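CD1-2 antigen (Gallus gallus, PDB 3DBX) probably binds lipid antigens in the groove of its MHC class I-like ectodomain for display to T cells, and here carries a palmitic acid. Local coordinates at residues Q14-L19 with M32-D37; F99-G104 with S115-G120. All coordinates share one frame; numbering follows the deposited sequence. Where two conformers were deposited one is given.

Both contacts are antiparallel hairpin pairings in the eight-stranded floor of the MHC-like platform, and strands 12-21 and 97-107, one from each, lie side by side in it. Contact 2 is the more buried and the longer, with six backbone hydrogen bonds against four in contact 1, which runs out into a turn wetted by a bound water. In each, one face, mostly aliphatic, looks to the helices and the palmitic acid; the other mixes apolar, polar and aromatic groups toward the partner protein chain, more polar in contact 2. There the two join: Gln14 OE1 accepts from His102 NE2 at 2.7 Å, and Phe16 stacks on the same imidazole.

Contact 1 of 2, residues Q14-L19 with M32-D37; sequences QLFYTL and MALLAD
Leu15 and Ala33 form the tight spot between residues 14-19 and 32-37: Leu15 CD2 presses on Ala33 CB at 3.5 Å, closer than carbons usually pack. The leucine sets CG beside its own backbone N (chi1 -67°), and this branch then swings over toward the facing strand, although its CB simply leaves the sheet on the same face as the alanine methyl. Leu15 CA also gives a C-H...O contact to Met32 O. The two residues are a non-hydrogen-bonded pair, framed by the hydrogen-bonded pairs Gln14-Leu34 and Phe16-Met32. Gln14 N reaches Leu34 O at 2.9 Å and Leu34 N returns to Gln14 O at 2.8 Å; Phe16 N donates to Met32 O at 3.0 Å. This ladder joins the open end of the first beta hairpin, strands 12-21 and 27-35, of the MHC class I-like platform, whose sheet floors the groove beneath two helical walls. Leu15 lies on the groove side, near the palmitic acid and Phe170 of helix 156-180. The opposite face has larger side chains, most of them partly exposed, and a single close side-chain contact: Leu34 CD1 approaches Phe16 CE2 at 3.6 Å and meets the ring obliquely, while Met32 O lies near the ring plane at its edge. The Met32 side chain extends away from strand 14-19 toward Val42, and the chain of another protein covers part of this side, touching both Phe16 and Met32. After Leu35 the strand ends, and direct contact is replaced by solvent: one water accepts from Gln14 NE2 at 2.9 Å and donates to Ala36 O at 2.7 Å. With OE1 taken by His102, both polar atoms of the Gln14 amide have partners.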
loop_
_atom_site.group_PDB
_atom_site.type_symbol
_atom_site.label_atom_id
_atom_site.label_comp_id
_atom_site.label_asym_id
_atom_site.label_seq_id
_atom_site.Cartn_x
_atom_site.Cartn_y
_atom_site.Cartn_z
ATOM N N GLN A 14 9.802 -7.351 1.640
ATOM C CA GLN A 14 9.224 -7.240 0.306
ATOM C C GLN A 14 9.879 -6.142 -0.509
ATOM O O GLN A 14 10.280 -5.120 0.031
ATOM C CB GLN A 14 7.731 -6.938 0.392
ATOM C CG GLN A 14 6.893 -8.057 0.972
ATOM C CD GLN A 14 5.408 -7.736 0.880
ATOM O OE1 GLN A 14 4.756 -8.070 -0.101
ATOM N NE2 GLN A 14 4.880 -7.072 1.899
ATOM N N LEU A 15 9.930 -6.365 -1.825
ATOM C CA LEU A 15 10.469 -5.443 -2.787
ATOM C C LEU A 15 9.414 -5.245 -3.880
ATOM O O LEU A 15 8.845 -6.209 -4.406
ATOM C CB LEU A 15 11.741 -6.021 -3.415
ATOM C CG LEU A 15 13.007 -6.223 -2.593
ATOM C CD1 LEU A 15 14.024 -7.098 -3.367
ATOM C CD2 LEU A 15 13.638 -4.895 -2.241
ATOM N N PHE A 16 9.173 -3.992 -4.227
ATOM C CA PHE A 16 8.219 -3.611 -5.267
ATOM C C PHE A 16 8.946 -2.708 -6.280
ATOM O O PHE A 16 9.411 -1.649 -5.905
ATOM C CB PHE A 16 7.105 -2.769 -4.611
ATOM C CG PHE A 16 6.287 -3.515 -3.606
ATOM C CD1 PHE A 16 5.105 -4.119 -3.979
ATOM C CD2 PHE A 16 6.701 -3.621 -2.288
ATOM C CE1 PHE A 16 4.337 -4.835 -3.039
ATOM C CE2 PHE A 16 5.952 -4.334 -1.344
ATOM C CZ PHE A 16 4.778 -4.932 -1.716
ATOM N N TYR A 17 9.012 -3.088 -7.546
ATOM C CA TYR A 17 9.713 -2.289 -8.560
ATOM C C TYR A 17 8.812 -2.067 -9.758
ATOM O O TYR A 17 8.164 -3.001 -10.190
ATOM C CB TYR A 17 10.970 -3.006 -9.051
ATOM C CG TYR A 17 12.162 -2.819 -8.161
ATOM C CD1 TYR A 17 13.131 -1.875 -8.454
ATOM C CD2 TYR A 17 12.305 -3.561 -6.998
ATOM C CE1 TYR A 17 14.247 -1.685 -7.611
ATOM C CE2 TYR A 17 13.419 -3.374 -6.142
ATOM C CZ TYR A 17 14.370 -2.434 -6.459
ATOM O OH TYR A 17 15.471 -2.260 -5.630
ATOM N N THR A 18 8.812 -0.839 -10.280
ATOM C CA THR A 18 8.057 -0.444 -11.488
ATOM C C THR A 18 9.042 0.169 -12.487
ATOM O O THR A 18 9.808 1.103 -12.164
ATOM C CB THR A 18 6.962 0.559 -11.161
ATOM O OG1 THR A 18 6.065 -0.022 -10.207
ATOM C CG2 THR A 18 6.178 0.965 -12.396
ATOM N N LEU A 19 9.060 -0.420 -13.671
ATOM C CA LEU A 19 9.921 0.005 -14.748
ATOM C C LEU A 19 8.981 0.482 -15.849
ATOM O O LEU A 19 8.334 -0.328 -16.483
ATOM C CB LEU A 19 10.775 -1.175 -15.237
ATOM C CG LEU A 19 12.005 -1.564 -14.409
ATOM C CD1 LEU A 19 11.603 -1.946 -12.978
ATOM C CD2 LEU A 19 12.786 -2.675 -15.032
ATOM N N MET A 32 10.594 0.196 -3.964
ATOM C CA MET A 32 10.582 0.273 -2.494
ATOM C C MET A 32 10.909 -1.060 -1.882
ATOM O O MET A 32 10.507 -2.079 -2.407
ATOM C CB MET A 32 9.197 0.662 -2.017
ATOM C CG MET A 32 9.192 1.029 -0.534
ATOM S SD MET A 32 7.555 1.509 -0.080
ATOM C CE MET A 32 7.243 2.825 -1.237
ATOM N N ALA A 33 11.641 -1.046 -0.771
ATOM C CA ALA A 33 11.819 -2.224 0.057
ATOM C C ALA A 33 11.130 -1.998 1.398
ATOM O O ALA A 33 11.308 -0.938 2.014
ATOM C CB ALA A 33 13.305 -2.503 0.272
ATOM N N LEU A 34 10.409 -3.016 1.873
ATOM C CA LEU A 34 9.613 -2.928 3.120
ATOM C C LEU A 34 9.959 -4.072 4.048
ATOM O O LEU A 34 10.146 -5.176 3.584
ATOM C CB LEU A 34 8.098 -3.048 2.808
ATOM C CG LEU A 34 7.326 -2.002 2.013
ATOM C CD1 LEU A 34 5.932 -2.554 1.800
ATOM C CD2 LEU A 34 7.164 -0.764 2.814
ATOM N N LEU A 35 10.036 -3.790 5.347
ATOM C CA LEU A 35 9.979 -4.811 6.373
ATOM C C LEU A 35 8.698 -4.506 7.146
ATOM O O LEU A 35 8.548 -3.381 7.612
ATOM C CB LEU A 35 11.220 -4.767 7.295
ATOM C CG LEU A 35 11.363 -5.900 8.317
ATOM C CD1 LEU A 35 11.591 -7.231 7.640
ATOM C CD2 LEU A 35 12.478 -5.627 9.353
ATOM N N ALA A 36 7.795 -5.488 7.288
ATOM C CA ALA A 36 6.393 -5.236 7.674
ATOM C C ALA A 36 5.797 -4.125 6.777
ATOM O O ALA A 36 5.843 -4.252 5.554
ATOM C CB ALA A 36 6.273 -4.891 9.180
ATOM N N ASP A 37 5.291 -3.042 7.357
ATOM C CA ASP A 37 4.833 -1.872 6.555
ATOM C C ASP A 37 5.794 -0.700 6.636
ATOM O O ASP A 37 5.450 0.420 6.281
ATOM C CB ASP A 37 3.413 -1.412 6.984
ATOM C CG ASP A 37 3.271 -1.195 8.474
ATOM O OD1 ASP A 37 4.245 -1.412 9.225
ATOM O OD2 ASP A 37 2.163 -0.795 8.902
HETATM O O HOH W 1 6.486 -6.532 4.237
#

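Contact 2 of 2, residues F99-G104 with S115-G120; sequences FQIHTG and SFVNIG. With PLM (palmitic acid), chain F.
Phe116 folds its ring back across the neighbouring strand, over the backbone of Gly104 and up against His102. Its CG sits between the backbone N and the carbonyl carbon (chi1 63°), a crowded position that carries the phenyl over the glycine, which has no side chain in the way. Gly104 CA lies 3.9 Å from the ring centroid, a CH-pi contact over the face, and Gly104 N stands above the same ring nearer its rim. The setting is a beta hairpin, strands 97-107 and 113-121, in the floor of the MHC class I-like groove. The far edge of Phe116 meets the imidazole in a T-shaped pair: CE2 points at the centre of the His102 face, and the planes stand at 78°. With Gln14 and Phe16 as further partners, the His102 ring is fixed both by packing and by a polar bond. Three hydrogen-bonded pairs hold the backbones together. The central one includes the straightest bond, His102 N to Asn118 O at 2.9 Å and 169°; the pair at Gly104 is longer, with Gly104 N to Phe116 O at 3.2 Å. Gln100 on this face turns its amide to the chain of another protein, bonding its backbone and a polar side chain. The other face is mostly aliphatic and belongs to the groove. Thr103 and Val117 lie side by side, pointing the same way, with Phe166 of helix 156-180 against both. Next to them, in the conformer given, Ile101 lies near Ile119. The palmitic acid tail runs along this surface, touching Val117 CG1 with its CD carbon at 3.8 Å; Ile119 CD1 lies 4.0 Å from the CB carbon of the palmitic acid, and Thr103 OG1 lies 3.8 Å from its CF carbon.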
loop_
_atom_site.group_PDB
_atom_site.type_symbol
_atom_site.label_atom_id
_atom_site.label_comp_id
_atom_site.label_asym_id
_atom_site.label_seq_id
_atom_site.Cartn_x
_atom_site.Cartn_y
_atom_site.Cartn_z
ATOM N N PHE A 99 6.524 -2.476 -16.756
ATOM C CA PHE A 99 6.831 -3.748 -16.095
ATOM C C PHE A 99 6.855 -3.559 -14.592
ATOM O O PHE A 99 7.219 -2.491 -14.125
ATOM C CB PHE A 99 8.171 -4.324 -16.578
ATOM C CG PHE A 99 8.150 -4.806 -18.020
ATOM C CD1 PHE A 99 7.901 -6.144 -18.315
ATOM C CD2 PHE A 99 8.386 -3.921 -19.066
ATOM C CE1 PHE A 99 7.869 -6.593 -19.634
ATOM C CE2 PHE A 99 8.376 -4.357 -20.378
ATOM C CZ PHE A 99 8.120 -5.701 -20.667
ATOM N N GLN A 100 6.486 -4.597 -13.841
ATOM C CA GLN A 100 6.475 -4.549 -12.365
ATOM C C GLN A 100 7.045 -5.842 -11.781
ATOM O O GLN A 100 6.876 -6.926 -12.360
ATOM C CB GLN A 100 5.064 -4.290 -11.838
ATOM C CG GLN A 100 4.519 -2.874 -12.132
ATOM C CD GLN A 100 3.025 -2.767 -12.043
ATOM O OE1 GLN A 100 2.345 -3.008 -13.010
ATOM N NE2 GLN A 100 2.509 -2.374 -10.884
ATOM N N ILE A 101 7.738 -5.722 -10.644
ATOM C CA ILE A 101 8.404 -6.865 -10.002
ATOM C C ILE A 101 8.095 -6.875 -8.513
ATOM O O ILE A 101 8.394 -5.912 -7.809
ATOM C CB ILE A 101 9.964 -6.842 -10.198
ATOM C CG1 ILE A 101 10.351 -6.893 -11.679
ATOM C CG2 ILE A 101 10.631 -8.023 -9.474
ATOM C CD1 ILE A 101 10.639 -5.536 -12.298
ATOM N N HIS A 102 7.489 -7.956 -8.035
ATOM C CA HIS A 102 7.155 -8.080 -6.625
ATOM C C HIS A 102 7.869 -9.307 -6.090
ATOM O O HIS A 102 7.656 -10.407 -6.569
ATOM C CB HIS A 102 5.638 -8.178 -6.439
ATOM C CG HIS A 102 5.211 -8.299 -5.009
ATOM N ND1 HIS A 102 3.999 -8.840 -4.645
ATOM C CD2 HIS A 102 5.829 -7.940 -3.853
ATOM C CE1 HIS A 102 3.886 -8.813 -3.325
ATOM N NE2 HIS A 102 4.989 -8.287 -2.818
ATOM N N THR A 103 8.734 -9.076 -5.102
ATOM C CA THR A 103 9.509 -10.106 -4.452
ATOM C C THR A 103 9.207 -10.095 -2.942
ATOM O O THR A 103 8.919 -9.037 -2.371
ATOM C CB THR A 103 11.015 -9.823 -4.668
ATOM O OG1 THR A 103 11.292 -9.739 -6.073
ATOM C CG2 THR A 103 11.865 -10.900 -4.068
ATOM N N GLY A 104 9.303 -11.258 -2.294
ATOM C CA GLY A 104 9.141 -11.348 -0.845
ATOM C C GLY A 104 9.916 -12.477 -0.199
ATOM O O GLY A 104 10.217 -13.476 -0.842
ATOM N N SER A 115 9.259 -17.635 0.059
ATOM C CA SER A 115 9.949 -16.724 -0.855
ATOM C C SER A 115 9.276 -16.754 -2.217
ATOM O O SER A 115 8.814 -17.800 -2.652
ATOM C CB SER A 115 11.422 -17.112 -0.997
ATOM O OG SER A 115 12.174 -16.799 0.178
ATOM N N PHE A 116 9.214 -15.608 -2.889
ATOM C CA PHE A 116 8.579 -15.528 -4.210
ATOM C C PHE A 116 9.157 -14.414 -5.080
ATOM O O PHE A 116 9.672 -13.418 -4.564
ATOM C CB PHE A 116 7.052 -15.379 -4.084
ATOM C CG PHE A 116 6.608 -14.099 -3.398
ATOM C CD1 PHE A 116 6.321 -14.087 -2.039
ATOM C CD2 PHE A 116 6.459 -12.908 -4.128
ATOM C CE1 PHE A 116 5.899 -12.917 -1.418
ATOM C CE2 PHE A 116 6.056 -11.751 -3.511
ATOM C CZ PHE A 116 5.781 -11.758 -2.142
ATOM N N VAL A 117 9.083 -14.604 -6.394
ATOM C CA VAL A 117 9.352 -13.545 -7.364
ATOM C C VAL A 117 8.266 -13.542 -8.430
ATOM O O VAL A 117 8.087 -14.537 -9.154
ATOM C CB VAL A 117 10.691 -13.677 -8.089
ATOM C CG1 VAL A 117 10.889 -12.457 -9.001
ATOM C CG2 VAL A 117 11.840 -13.790 -7.112
ATOM N N ASN A 118 7.560 -12.414 -8.528
ATOM C CA ASN A 118 6.517 -12.223 -9.534
ATOM C C ASN A 118 6.796 -11.054 -10.479
ATOM O O ASN A 118 7.096 -9.958 -10.029
ATOM C CB ASN A 118 5.183 -11.969 -8.828
ATOM C CG ASN A 118 4.709 -13.155 -8.028
ATOM O OD1 ASN A 118 5.046 -14.287 -8.322
ATOM N ND2 ASN A 118 3.930 -12.898 -7.009
ATOM N N ILE A 119 6.659 -11.286 -11.784
ATOM C CA ILE A 119 6.758 -10.212 -12.786
ATOM C C ILE A 119 5.407 -9.972 -13.473
ATOM O O ILE A 119 4.755 -10.913 -13.888
ATOM C CB ILE A 119 7.863 -10.506 -13.861
ATOM C CG1 ILE A 119 9.209 -10.810 -13.174
ATOM C CG2 ILE A 119 8.021 -9.336 -14.788
ATOM C CD1 ILE A 119 10.370 -11.182 -14.110
ATOM N N GLY A 120 5.008 -8.705 -13.590
ATOM C CA GLY A 120 3.843 -8.318 -14.373
ATOM C C GLY A 120 4.172 -7.388 -15.534
ATOM O O GLY A 120 5.207 -6.696 -15.536
HETATM C C1 PLM F . 20.431 -9.005 -20.335
HETATM O O1 PLM F . 20.511 -7.757 -20.202
HETATM O O2 PLM F . 20.096 -9.462 -21.452
HETATM C C2 PLM F . 20.727 -9.951 -19.184
HETATM C C3 PLM F . 20.552 -9.253 -17.833
HETATM C C4 PLM F . 20.659 -10.225 -16.660
HETATM C C5 PLM F . 19.298 -10.795 -16.253
HETATM C C6 PLM F . 18.518 -9.897 -15.289
HETATM C C7 PLM F . 17.011 -9.976 -15.524
HETATM C C8 PLM F . 16.313 -10.790 -14.448
HETATM C C9 PLM F . 14.949 -10.196 -14.109
HETATM C CA PLM F . 14.329 -10.994 -12.966
HETATM C CB PLM F . 13.569 -10.114 -11.982
HETATM C CC PLM F . 14.417 -9.709 -10.782
HETATM C CD PLM F . 14.195 -10.624 -9.585
HETATM C CE PLM F . 15.360 -10.474 -8.631
HETATM C CF PLM F . 14.889 -10.258 -7.198
HETATM C CG PLM F . 15.858 -9.353 -6.445
#